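Local coordinates for protein tryptophan decarboxylase 1 (Oryza sativa subsp. japonica, PDB 6KHO) that decarboxylates L-tryptophan to tryptamine and 5-hydroxy-L-tryptophan to serotonin with pyridoxal 5'-phosphate as cofactor, working as a homodimer in serotonin biosynthesis, at residues H329-T334 with R431-V436; A268-T273 with A300-A305; V409-V414 with S491-H496; S327-K330 with C335-C338. All blocks are in the same frame, centred on the assembly; numbering follows the deposited sequence.

Interaction 1 of 4, residues H329-T334 with R431-V436. With PLP (pyridoxal-5'-phosphate), chain C.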
loop_
_atom_site.group_PDB
_atom_site.type_symbol
_atom_site.label_atom_id
_atom_site.label_comp_id
_atom_site.label_asym_id
_atom_site.label_seq_id
_atom_site.Cartn_x
_atom_site.Cartn_y
_atom_site.Cartn_z
ATOM N N HIS A 329 3.596 -10.638 -6.831
ATOM C CA HIS A 329 3.985 -9.606 -7.788
ATOM C C HIS A 329 5.449 -9.695 -8.197
ATOM O O HIS A 329 5.902 -8.874 -9.001
ATOM C CB HIS A 329 3.628 -8.195 -7.276
ATOM C CG HIS A 329 4.501 -7.671 -6.172
ATOM N ND1 HIS A 329 3.975 -7.078 -5.044
ATOM C CD2 HIS A 329 5.848 -7.570 -6.053
ATOM C CE1 HIS A 329 4.959 -6.665 -4.263
ATOM N NE2 HIS A 329 6.106 -6.953 -4.852
ATOM N N LYS A 330 6.191 -10.674 -7.688
ATOM C CA LYS A 330 7.490 -10.984 -8.268
ATOM C C LYS A 330 7.305 -12.023 -9.361
ATOM O O LYS A 330 7.238 -11.676 -10.541
ATOM C CB LYS A 330 8.468 -11.492 -7.203
ATOM C CG LYS A 330 8.797 -10.453 -6.170
ATOM C CD LYS A 330 10.138 -9.840 -6.412
ATOM C CE LYS A 330 10.795 -9.526 -5.090
ATOM N NZ LYS A 330 11.389 -8.181 -5.113
ATOM N N TRP A 331 7.145 -13.289 -8.972
ATOM C CA TRP A 331 7.246 -14.409 -9.903
ATOM C C TRP A 331 5.931 -15.175 -10.073
ATOM O O TRP A 331 5.952 -16.349 -10.454
ATOM C CB TRP A 331 8.360 -15.350 -9.416
ATOM C CG TRP A 331 9.006 -16.216 -10.467
ATOM C CD1 TRP A 331 8.783 -16.199 -11.823
ATOM C CD2 TRP A 331 9.983 -17.237 -10.236
ATOM N NE1 TRP A 331 9.573 -17.150 -12.443
ATOM C CE2 TRP A 331 10.310 -17.802 -11.488
ATOM C CE3 TRP A 331 10.622 -17.728 -9.082
ATOM C CZ2 TRP A 331 11.247 -18.833 -11.618
ATOM C CZ3 TRP A 331 11.541 -18.746 -9.212
ATOM C CH2 TRP A 331 11.848 -19.289 -10.469
ATOM N N LEU A 332 4.779 -14.561 -9.815
ATOM C CA LEU A 332 3.532 -15.304 -10.014
ATOM C C LEU A 332 2.522 -14.508 -10.845
ATOM O O LEU A 332 1.306 -14.570 -10.615
ATOM C CB LEU A 332 2.934 -15.737 -8.676
ATOM C CG LEU A 332 2.094 -17.017 -8.727
ATOM C CD1 LEU A 332 2.977 -18.212 -9.071
ATOM C CD2 LEU A 332 1.339 -17.246 -7.417
ATOM N N MET A 333 3.017 -13.743 -11.825
ATOM C CA MET A 333 2.202 -13.148 -12.900
ATOM C C MET A 333 1.077 -12.254 -12.390
ATOM O O MET A 333 0.043 -12.116 -13.050
ATOM C CB MET A 333 1.618 -14.232 -13.807
ATOM C CG MET A 333 2.651 -14.820 -14.762
ATOM S SD MET A 333 1.997 -16.218 -15.680
ATOM C CE MET A 333 1.954 -17.428 -14.405
ATOM N N THR A 334 1.265 -11.633 -11.233
ATOM C CA THR A 334 0.280 -10.736 -10.641
ATOM C C THR A 334 0.912 -9.356 -10.516
ATOM O O THR A 334 1.920 -9.203 -9.823
ATOM C CB THR A 334 -0.155 -11.255 -9.267
ATOM O OG1 THR A 334 -0.685 -12.590 -9.382
ATOM C CG2 THR A 334 -1.207 -10.356 -8.669
ATOM N N ARG A 431 23.132 -22.007 -9.054
ATOM C CA ARG A 431 21.851 -21.411 -9.427
ATOM C C ARG A 431 20.721 -22.253 -8.840
ATOM O O ARG A 431 20.580 -23.431 -9.182
ATOM C CB ARG A 431 21.722 -21.312 -10.952
ATOM C CG ARG A 431 20.353 -20.817 -11.464
ATOM C CD ARG A 431 20.058 -21.323 -12.881
ATOM N NE ARG A 431 20.181 -22.775 -12.953
ATOM C CZ ARG A 431 19.282 -23.631 -12.472
ATOM N NH1 ARG A 431 18.171 -23.183 -11.895
ATOM N NH2 ARG A 431 19.493 -24.938 -12.561
ATOM N N ASN A 432 19.923 -21.654 -7.950
ATOM C CA ASN A 432 18.783 -22.354 -7.362
ATOM C C ASN A 432 17.482 -22.127 -8.124
ATOM O O ASN A 432 16.630 -23.025 -8.167
ATOM C CB ASN A 432 18.584 -21.917 -5.907
ATOM C CG ASN A 432 19.703 -22.387 -5.002
ATOM O OD1 ASN A 432 20.080 -23.552 -5.040
ATOM N ND2 ASN A 432 20.249 -21.474 -4.196
ATOM N N PHE A 433 17.303 -20.949 -8.718
ATOM C CA PHE A 433 16.027 -20.602 -9.333
ATOM C C PHE A 433 16.250 -20.052 -10.736
ATOM O O PHE A 433 16.829 -20.747 -11.574
ATOM C CB PHE A 433 15.278 -19.634 -8.415
ATOM C CG PHE A 433 15.122 -20.171 -7.004
ATOM C CD1 PHE A 433 14.233 -21.206 -6.739
ATOM C CD2 PHE A 433 15.900 -19.683 -5.966
ATOM C CE1 PHE A 433 14.103 -21.721 -5.454
ATOM C CE2 PHE A 433 15.779 -20.188 -4.675
ATOM C CZ PHE A 433 14.879 -21.211 -4.418
ATOM N N ALA A 434 15.805 -18.824 -11.021
ATOM C CA ALA A 434 15.930 -18.277 -12.370
ATOM C C ALA A 434 16.920 -17.118 -12.436
ATOM O O ALA A 434 16.897 -16.341 -13.399
ATOM C CB ALA A 434 14.564 -17.846 -12.912
ATOM N N LEU A 435 17.789 -16.988 -11.437
ATOM C CA LEU A 435 18.819 -15.960 -11.409
ATOM C C LEU A 435 20.185 -16.625 -11.529
ATOM O O LEU A 435 20.483 -17.585 -10.806
ATOM C CB LEU A 435 18.741 -15.132 -10.124
ATOM C CG LEU A 435 19.933 -14.228 -9.774
ATOM C CD1 LEU A 435 19.892 -12.920 -10.571
ATOM C CD2 LEU A 435 19.975 -13.953 -8.279
ATOM N N VAL A 436 21.009 -16.111 -12.441
ATOM C CA VAL A 436 22.378 -16.583 -12.633
ATOM C C VAL A 436 23.323 -15.450 -12.260
ATOM O O VAL A 436 23.184 -14.329 -12.762
ATOM C CB VAL A 436 22.625 -17.041 -14.081
ATOM C CG1 VAL A 436 24.100 -17.359 -14.287
ATOM C CG2 VAL A 436 21.763 -18.236 -14.419
HETATM N N1 PLP C . 12.868 -9.499 0.160
HETATM C C2 PLP C . 13.245 -10.250 -0.935
HETATM C C2A PLP C . 13.936 -11.569 -0.779
HETATM C C3 PLP C . 12.987 -9.780 -2.212
HETATM O O3 PLP C . 13.360 -10.529 -3.296
HETATM C C4 PLP C . 12.338 -8.564 -2.394
HETATM C C4A PLP C . 11.725 -8.235 -3.725
HETATM C C5 PLP C . 11.961 -7.808 -1.294
HETATM C C6 PLP C . 12.232 -8.280 -0.012
HETATM C C5A PLP C . 11.274 -6.483 -1.550
HETATM O O4P PLP C . 10.670 -5.928 -0.405
HETATM P P PLP C . 9.432 -4.883 -0.537
HETATM O O1P PLP C . 9.759 -3.797 -1.526
HETATM O O2P PLP C . 9.184 -4.326 0.842
HETATM O O3P PLP C . 8.177 -5.572 -1.042
#

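Interaction 2 of 4, residues A268-T273 with A300-A305. With PLP (pyridoxal-5'-phosphate), chain C.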
loop_
_atom_site.group_PDB
_atom_site.type_symbol
_atom_site.label_atom_id
_atom_site.label_comp_id
_atom_site.label_asym_id
_atom_site.label_seq_id
_atom_site.Cartn_x
_atom_site.Cartn_y
_atom_site.Cartn_z
ATOM N N ALA A 268 14.626 -15.497 8.350
ATOM C CA ALA A 268 15.279 -16.412 7.423
ATOM C C ALA A 268 14.786 -16.115 6.014
ATOM O O ALA A 268 13.593 -15.863 5.814
ATOM C CB ALA A 268 14.978 -17.869 7.774
ATOM N N THR A 269 15.691 -16.133 5.038
ATOM C CA THR A 269 15.335 -15.819 3.657
ATOM C C THR A 269 15.514 -17.043 2.771
ATOM O O THR A 269 16.577 -17.677 2.786
ATOM C CB THR A 269 16.175 -14.656 3.111
ATOM O OG1 THR A 269 15.957 -13.493 3.910
ATOM C CG2 THR A 269 15.770 -14.330 1.647
ATOM N N VAL A 270 14.482 -17.363 1.995
ATOM C CA VAL A 270 14.559 -18.374 0.946
ATOM C C VAL A 270 14.598 -17.627 -0.384
ATOM O O VAL A 270 13.568 -17.139 -0.870
ATOM C CB VAL A 270 13.391 -19.363 1.011
ATOM C CG1 VAL A 270 13.472 -20.355 -0.151
ATOM C CG2 VAL A 270 13.403 -20.096 2.347
ATOM N N GLY A 271 15.788 -17.537 -0.983
ATOM C CA GLY A 271 15.956 -16.814 -2.233
ATOM C C GLY A 271 16.398 -15.375 -2.029
ATOM O O GLY A 271 15.652 -14.435 -2.324
ATOM N N THR A 272 17.618 -15.179 -1.543
ATOM C CA THR A 272 18.068 -13.828 -1.237
ATOM C C THR A 272 18.178 -12.994 -2.511
ATOM O O THR A 272 18.344 -13.513 -3.614
ATOM C CB THR A 272 19.433 -13.836 -0.543
ATOM O OG1 THR A 272 20.401 -14.414 -1.423
ATOM C CG2 THR A 272 19.390 -14.609 0.784
ATOM N N THR A 273 18.124 -11.673 -2.331
ATOM C CA THR A 273 18.087 -10.761 -3.470
ATOM C C THR A 273 19.397 -10.776 -4.247
ATOM O O THR A 273 19.395 -10.745 -5.484
ATOM C CB THR A 273 17.777 -9.346 -2.982
ATOM O OG1 THR A 273 16.498 -9.333 -2.331
ATOM C CG2 THR A 273 17.739 -8.380 -4.151
ATOM N N ALA A 300 10.073 -13.766 -0.725
ATOM C CA ALA A 300 9.382 -12.814 -1.593
ATOM C C ALA A 300 9.410 -13.240 -3.053
ATOM O O ALA A 300 8.391 -13.167 -3.751
ATOM C CB ALA A 300 10.016 -11.428 -1.439
ATOM N N TYR A 301 10.572 -13.678 -3.532
ATOM C CA TYR A 301 10.752 -14.101 -4.918
ATOM C C TYR A 301 10.573 -15.604 -5.084
ATOM O O TYR A 301 9.695 -16.060 -5.821
ATOM C CB TYR A 301 12.150 -13.683 -5.396
ATOM C CG TYR A 301 12.624 -14.366 -6.663
ATOM C CD1 TYR A 301 12.090 -14.025 -7.912
ATOM C CD2 TYR A 301 13.622 -15.329 -6.614
ATOM C CE1 TYR A 301 12.538 -14.643 -9.072
ATOM C CE2 TYR A 301 14.068 -15.954 -7.756
ATOM C CZ TYR A 301 13.534 -15.605 -8.982
ATOM O OH TYR A 301 13.993 -16.237 -10.113
ATOM N N ALA A 302 11.396 -16.387 -4.395
ATOM C CA ALA A 302 11.455 -17.817 -4.652
ATOM C C ALA A 302 10.262 -18.583 -4.092
ATOM O O ALA A 302 10.075 -19.740 -4.461
ATOM C CB ALA A 302 12.751 -18.389 -4.088
ATOM N N GLY A 303 9.462 -17.978 -3.210
ATOM C CA GLY A 303 8.257 -18.646 -2.748
ATOM C C GLY A 303 7.380 -19.158 -3.878
ATOM O O GLY A 303 6.820 -20.255 -3.792
ATOM N N SER A 304 7.248 -18.373 -4.958
ATOM C CA SER A 304 6.405 -18.797 -6.077
ATOM C C SER A 304 6.879 -20.106 -6.693
ATOM O O SER A 304 6.054 -20.900 -7.162
ATOM C CB SER A 304 6.351 -17.712 -7.156
ATOM O OG SER A 304 5.727 -16.545 -6.673
ATOM N N ALA A 305 8.197 -20.354 -6.707
ATOM C CA ALA A 305 8.693 -21.600 -7.279
ATOM C C ALA A 305 8.288 -22.812 -6.450
ATOM O O ALA A 305 8.306 -23.938 -6.964
ATOM C CB ALA A 305 10.218 -21.548 -7.424
HETATM N N1 PLP C . 12.868 -9.499 0.160
HETATM C C2 PLP C . 13.245 -10.250 -0.935
HETATM C C2A PLP C . 13.936 -11.569 -0.779
HETATM C C3 PLP C . 12.987 -9.780 -2.212
HETATM O O3 PLP C . 13.360 -10.529 -3.296
HETATM C C4 PLP C . 12.338 -8.564 -2.394
HETATM C C4A PLP C . 11.725 -8.235 -3.725
HETATM C C5 PLP C . 11.961 -7.808 -1.294
HETATM C C6 PLP C . 12.232 -8.280 -0.012
HETATM C C5A PLP C . 11.274 -6.483 -1.550
HETATM O O4P PLP C . 10.670 -5.928 -0.405
HETATM P P PLP C . 9.432 -4.883 -0.537
HETATM O O1P PLP C . 9.759 -3.797 -1.526
HETATM O O2P PLP C . 9.184 -4.326 0.842
HETATM O O3P PLP C . 8.177 -5.572 -1.042
HETATM O O HOH W 1 12.885 -14.877 -2.349
#

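Interaction 3 of 4, residues V409-V414 with S491-H496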
loop_
_atom_site.group_PDB
_atom_site.type_symbol
_atom_site.label_atom_id
_atom_site.label_comp_id
_atom_site.label_asym_id
_atom_site.label_seq_id
_atom_site.Cartn_x
_atom_site.Cartn_y
_atom_site.Cartn_z
ATOM N N VAL A 409 12.979 -21.284 -15.239
ATOM C CA VAL A 409 14.163 -21.937 -14.695
ATOM C C VAL A 409 14.964 -22.586 -15.817
ATOM O O VAL A 409 16.201 -22.524 -15.836
ATOM C CB VAL A 409 13.750 -22.953 -13.613
ATOM C CG1 VAL A 409 14.875 -23.927 -13.327
ATOM C CG2 VAL A 409 13.320 -22.216 -12.335
ATOM N N ALA A 410 14.270 -23.182 -16.789
ATOM C CA ALA A 410 14.956 -23.848 -17.890
ATOM C C ALA A 410 15.680 -22.845 -18.784
ATOM O O ALA A 410 16.790 -23.121 -19.249
ATOM C CB ALA A 410 13.961 -24.689 -18.690
ATOM N N MET A 411 15.080 -21.671 -19.026
ATOM C CA MET A 411 15.807 -20.601 -19.713
ATOM C C MET A 411 17.039 -20.180 -18.923
ATOM O O MET A 411 18.112 -19.969 -19.500
ATOM C CB MET A 411 14.904 -19.385 -19.953
ATOM C CG MET A 411 13.791 -19.586 -20.985
ATOM S SD MET A 411 13.166 -18.016 -21.656
ATOM C CE MET A 411 12.451 -17.253 -20.200
ATOM N N ALA A 412 16.905 -20.030 -17.600
ATOM C CA ALA A 412 18.064 -19.692 -16.772
ATOM C C ALA A 412 19.143 -20.768 -16.859
ATOM O O ALA A 412 20.339 -20.455 -16.845
ATOM C CB ALA A 412 17.639 -19.487 -15.317
ATOM N N LYS A 413 18.742 -22.037 -16.944
ATOM C CA LYS A 413 19.728 -23.106 -17.064
ATOM C C LYS A 413 20.445 -23.041 -18.406
ATOM O O LYS A 413 21.646 -23.324 -18.478
ATOM C CB LYS A 413 19.066 -24.470 -16.872
ATOM C CG LYS A 413 20.020 -25.537 -16.354
ATOM C CD LYS A 413 19.459 -26.940 -16.523
ATOM C CE LYS A 413 20.533 -27.996 -16.255
ATOM N NZ LYS A 413 21.702 -27.853 -17.176
ATOM N N VAL A 414 19.733 -22.662 -19.472
ATOM C CA VAL A 414 20.377 -22.430 -20.762
ATOM C C VAL A 414 21.467 -21.373 -20.625
ATOM O O VAL A 414 22.604 -21.566 -21.075
ATOM C CB VAL A 414 19.328 -22.039 -21.822
ATOM C CG1 VAL A 414 19.980 -21.357 -23.008
ATOM C CG2 VAL A 414 18.549 -23.270 -22.289
ATOM N N SER A 491 7.995 -11.159 -18.448
ATOM C CA SER A 491 6.898 -11.952 -19.002
ATOM C C SER A 491 6.954 -12.040 -20.534
ATOM O O SER A 491 6.587 -13.071 -21.114
ATOM C CB SER A 491 5.556 -11.382 -18.543
ATOM O OG SER A 491 5.400 -11.596 -17.141
ATOM N N LEU A 492 7.395 -10.973 -21.210
ATOM C CA LEU A 492 7.490 -11.010 -22.670
ATOM C C LEU A 492 8.719 -11.765 -23.175
ATOM O O LEU A 492 8.847 -11.985 -24.385
ATOM C CB LEU A 492 7.494 -9.582 -23.226
ATOM C CG LEU A 492 6.133 -8.892 -23.112
ATOM C CD1 LEU A 492 6.183 -7.430 -23.554
ATOM C CD2 LEU A 492 5.116 -9.683 -23.920
ATOM N N GLN A 493 9.603 -12.189 -22.280
ATOM C CA GLN A 493 10.904 -12.721 -22.662
ATOM C C GLN A 493 10.804 -14.191 -23.063
ATOM O O GLN A 493 10.188 -14.997 -22.358
ATOM C CB GLN A 493 11.870 -12.530 -21.493
ATOM C CG GLN A 493 13.140 -13.333 -21.515
ATOM C CD GLN A 493 13.914 -13.119 -20.241
ATOM O OE1 GLN A 493 14.066 -14.034 -19.435
ATOM N NE2 GLN A 493 14.375 -11.890 -20.031
ATOM N N GLU A 494 11.392 -14.531 -24.210
ATOM C CA GLU A 494 11.454 -15.898 -24.710
ATOM C C GLU A 494 12.905 -16.376 -24.734
ATOM O O GLU A 494 13.844 -15.608 -24.492
ATOM C CB GLU A 494 10.831 -15.997 -26.103
ATOM C CG GLU A 494 9.313 -15.934 -26.108
ATOM C CD GLU A 494 8.731 -15.702 -27.503
ATOM O OE1 GLU A 494 9.427 -15.995 -28.506
ATOM O OE2 GLU A 494 7.577 -15.226 -27.599
ATOM N N GLU A 495 13.085 -17.666 -25.035
ATOM C CA GLU A 495 14.426 -18.245 -24.998
ATOM C C GLU A 495 15.382 -17.507 -25.933
ATOM O O GLU A 495 16.547 -17.290 -25.585
ATOM C CB GLU A 495 14.386 -19.736 -25.348
ATOM C CG GLU A 495 15.751 -20.404 -25.184
ATOM C CD GLU A 495 15.756 -21.877 -25.547
ATOM O OE1 GLU A 495 14.966 -22.648 -24.962
ATOM O OE2 GLU A 495 16.565 -22.267 -26.417
ATOM N N HIS A 496 14.908 -17.083 -27.109
ATOM C CA HIS A 496 15.830 -16.464 -28.054
ATOM C C HIS A 496 16.334 -15.120 -27.538
ATOM O O HIS A 496 17.445 -14.702 -27.887
ATOM C CB HIS A 496 15.179 -16.339 -29.436
ATOM C CG HIS A 496 14.035 -15.372 -29.498
ATOM N ND1 HIS A 496 14.216 -14.015 -29.651
ATOM C CD2 HIS A 496 12.696 -15.571 -29.458
ATOM C CE1 HIS A 496 13.039 -13.415 -29.691
ATOM N NE2 HIS A 496 12.100 -14.337 -29.573
#

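Interaction 4 of 4, residues S327-K330 with C335-C338. With PLP (pyridoxal-5'-phosphate), chain C.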
loop_
_atom_site.group_PDB
_atom_site.type_symbol
_atom_site.label_atom_id
_atom_site.label_comp_id
_atom_site.label_asym_id
_atom_site.label_seq_id
_atom_site.Cartn_x
_atom_site.Cartn_y
_atom_site.Cartn_z
ATOM N N SER A 327 5.740 -12.867 -2.526
ATOM C CA SER A 327 5.125 -11.840 -3.366
ATOM C C SER A 327 4.742 -12.416 -4.716
ATOM O O SER A 327 5.618 -12.644 -5.570
ATOM C CB SER A 327 6.064 -10.649 -3.538
ATOM O OG SER A 327 6.215 -9.966 -2.305
ATOM N N PRO A 328 3.464 -12.676 -4.956
ATOM C CA PRO A 328 3.027 -12.977 -6.322
ATOM C C PRO A 328 3.419 -11.884 -7.297
ATOM O O PRO A 328 3.600 -12.175 -8.481
ATOM C CB PRO A 328 1.502 -13.100 -6.191
ATOM C CG PRO A 328 1.299 -13.531 -4.763
ATOM C CD PRO A 328 2.363 -12.797 -3.979
ATOM N N HIS A 329 3.596 -10.638 -6.831
ATOM C CA HIS A 329 3.985 -9.606 -7.788
ATOM C C HIS A 329 5.449 -9.695 -8.197
ATOM O O HIS A 329 5.902 -8.874 -9.001
ATOM C CB HIS A 329 3.628 -8.195 -7.276
ATOM C CG HIS A 329 4.501 -7.671 -6.172
ATOM N ND1 HIS A 329 3.975 -7.078 -5.044
ATOM C CD2 HIS A 329 5.848 -7.570 -6.053
ATOM C CE1 HIS A 329 4.959 -6.665 -4.263
ATOM N NE2 HIS A 329 6.106 -6.953 -4.852
ATOM N N LYS A 330 6.191 -10.674 -7.688
ATOM C CA LYS A 330 7.490 -10.984 -8.268
ATOM C C LYS A 330 7.305 -12.023 -9.361
ATOM O O LYS A 330 7.238 -11.676 -10.541
ATOM C CB LYS A 330 8.468 -11.492 -7.203
ATOM C CG LYS A 330 8.797 -10.453 -6.170
ATOM C CD LYS A 330 10.138 -9.840 -6.412
ATOM C CE LYS A 330 10.795 -9.526 -5.090
ATOM N NZ LYS A 330 11.389 -8.181 -5.113
ATOM N N CYS A 335 0.341 -8.352 -11.181
ATOM C CA CYS A 335 0.969 -7.033 -11.176
ATOM C C CYS A 335 1.022 -6.453 -9.757
ATOM O O CYS A 335 0.208 -6.789 -8.887
ATOM C CB CYS A 335 0.212 -6.071 -12.110
ATOM S SG CYS A 335 -1.572 -5.830 -11.715
ATOM N N LEU A 336 1.993 -5.561 -9.529
ATOM C CA LEU A 336 2.115 -4.901 -8.229
ATOM C C LEU A 336 0.828 -4.146 -7.886
ATOM O O LEU A 336 0.113 -3.678 -8.777
ATOM C CB LEU A 336 3.305 -3.933 -8.241
ATOM C CG LEU A 336 4.722 -4.501 -8.044
ATOM C CD1 LEU A 336 5.279 -5.158 -9.308
ATOM C CD2 LEU A 336 5.660 -3.397 -7.561
ATOM N N ASP A 337 0.509 -4.034 -6.587
ATOM C CA ASP A 337 1.208 -4.688 -5.464
ATOM C C ASP A 337 0.451 -5.937 -5.013
ATOM O O ASP A 337 -0.790 -5.963 -5.042
ATOM C CB ASP A 337 1.339 -3.756 -4.245
ATOM C CG ASP A 337 1.598 -2.303 -4.619
ATOM O OD1 ASP A 337 2.582 -2.041 -5.340
ATOM O OD2 ASP A 337 0.819 -1.421 -4.187
ATOM N N CYS A 338 1.196 -6.949 -4.569
ATOM C CA CYS A 338 0.589 -8.174 -4.065
ATOM C C CYS A 338 1.610 -9.003 -3.277
ATOM O O CYS A 338 2.387 -9.755 -3.871
ATOM C CB CYS A 338 0.021 -9.003 -5.221
ATOM S SG CYS A 338 -0.915 -10.480 -4.650
HETATM N N1 PLP C . 12.868 -9.499 0.160
HETATM C C2 PLP C . 13.245 -10.250 -0.935
HETATM C C2A PLP C . 13.936 -11.569 -0.779
HETATM C C3 PLP C . 12.987 -9.780 -2.212
HETATM O O3 PLP C . 13.360 -10.529 -3.296
HETATM C C4 PLP C . 12.338 -8.564 -2.394
HETATM C C4A PLP C . 11.725 -8.235 -3.725
HETATM C C5 PLP C . 11.961 -7.808 -1.294
HETATM C C6 PLP C . 12.232 -8.280 -0.012
HETATM C C5A PLP C . 11.274 -6.483 -1.550
HETATM O O4P PLP C . 10.670 -5.928 -0.405
HETATM P P PLP C . 9.432 -4.883 -0.537
HETATM O O1P PLP C . 9.759 -3.797 -1.526
HETATM O O2P PLP C . 9.184 -4.326 0.842
HETATM O O3P PLP C . 8.177 -5.572 -1.042
#

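Interaction 1 of 4, residues H329-T334 with R431-V436
Trp331 reaches Phe433 and Ala434 with the six-membered half of its indole, and the contact across the two segments is wholly apolar. CZ2 of Trp331 lies 3.7 Å from CB of Ala434, and CZ3 of Trp331 lies 3.9 Å from CB of Phe433, with CH2 touching both methylene and methyl. The torsion chi1 of -156° sets the indole opposite the Trp331 backbone N, reaching out toward 431-436; the phenyl ring of Phe433 leads away, so its CB does the touching.

Polar bonds serve each partner separately. The indole NE1 donates to Asp408. Arg431 NH1 donates to Phe433 O at 2.8 Å (N-H...O angle 150°), on a lone pair in the carbonyl plane, bracing the turn that presents Phe433 and Ala434; its NE forms a salt bridge with Glu416.

The covalent link is one residue away: Lys330 NZ is 1.4 Å from PLP C4A, consistent with the internal aldimine of this family.

Among its neighbours, Trp331 stacks on Tyr301 and meets His404 and Ile405 of helix 386-420. It thus joins the end of short helix 328-331 to the turn leading into strand 435-440 of the antiparallel sheet.

Interaction 2 of 4, residues A268-T273 with A300-A305
Ala302 presses its methyl against the backbone of Val270 and Gly271: CB of Ala302 is 3.5 Å from O of Val270 and 4.0 Å from CA of Gly271. Val270 CG1 comes no nearer to Ala302 CB than 4.5 Å, so the side chain of the valine adds little. Gly271 has a positive phi (94°) and no side chain, which lets the methyl of Ala302 come up to its CA.

No direct hydrogen bond joins the segments; one water does. It donates to O of Val270 and to O of Gly271, each at 2.8 Å, and accepts from N of Ala302 at 2.9 Å. Three backbone groups in a buried setting are thereby satisfied together.

Beyond this lies the cofactor. Ala300 CB is 3.5 Å from PLP C2 and as near to C3, so its methyl meets the pyridine ring, and Gly271 O is 3.7 Å from the PLP methyl carbon C2A. Ala300 is positioned by Asp298, which accepts from its N, and Tyr301 by a stack on Phe104, a serotonin-binding residue, and by its OH bonding to Ala434 N.

The contact joins the ends of two parallel neighbours in the mixed sheet: 268-273 runs out of strand 262-269, while the loop holding 300-305 comes after strand 294-298.

Interaction 3 of 4, residues V409-V414 with S491-H496
Met411, projecting from helix 386-420, packs against the N-terminal end of helix 495-513, where Glu494 occupies the N-cap position. The evidence for close packing is at the sulfur: SD of Met411 is 3.4 Å from N of Glu495 and 3.5 Å from C of Glu494, so the thioether lies on the first peptide of the helix. No hydrogen bond crosses the two segments, and the contact is one of van der Waals packing. The CA atoms of Met411 and Glu495 come within 5.9 Å, the closest CA-CA approach of the two segments. Met411 bends at its last torsion (chi3 -64°), which turns CE toward Gln493.

The polar ends find partners outside the segments. Gln493 OE1 accepts from Gly489 N while its NE2 donates to Pro98 O, which together fix the amide's orientation. Glu495 OE2 forms a salt bridge with Arg499, one helical turn on, and Val414 packs on that same arginine.

At the boundary with the second subunit, Ser491 O accepts a hydrogen bond from Gln23 of that chain. A bound calcium ion lies about 4 Å from the Met411 side chain. The methyl itself finishes against the glutamine, with CE of Met411 3.7 Å from OE1 of Gln493.

Interaction 4 of 4, residues S327-K330 with C335-C338
His329 and Cys338 hold the tight half of this contact. Cys338 N donates to ND1 of His329 at 2.8 Å, with an N-H...N angle of 162° and the donor within 1° of the imidazole plane, so ND1 acts as acceptor and the ring's rotation is fixed. A weaker bond, 3.3 Å from N of His329 to O of Cys338, runs back alongside.

The ring is sandwiched: Leu336 CG sits over one face in a CH-pi contact, 3.9 Å from the ring centroid, and Ser327 CB covers part of the opposite face. A chi1 of 74° puts the imidazole between the backbone N and carbonyl carbon of His329. The same Cys338 O also lies 3.0 Å from CD of Pro328, while Pro328 CG lies 3.8 Å from Cys338 SG.

Contact between the segments thins out where the CB atoms of Cys335 and Asp337 point away from 327-330; there the second subunit packs instead, its Asn123 on Cys335 and its Arg382 on Asp337. Lys330, partly exposed, leads off to PLP. A cis peptide links Leu336 to Asp337.

The loop 335-338 follows short helix 328-331, which succeeds strand 323-326, and leads into strand 339-343, the antiparallel neighbour of 323-326 in the mixed sheet.

Along the chain interaction 2 closes first, interactions 4 and 1 then open from the same short helix, and interaction 3 alternates its segments with those of interaction 1. Interactions 1, 2 and 4 gather about one PLP: the centres of 1 and 2 are about 8 Å apart, those of 1 and 4 about 11 Å, and those of 2 and 4 about 13 Å. Interactions 2 and 4 lie at strand ends of the mixed seven-stranded sheet; interaction 1 leads toward the antiparallel sheet. Interaction 3 lies farther out, about 20 Å from interaction 4 between centres, yet touches interaction 1 through Trp331 and Val409, connecting the cofactor site with the C-terminal helix.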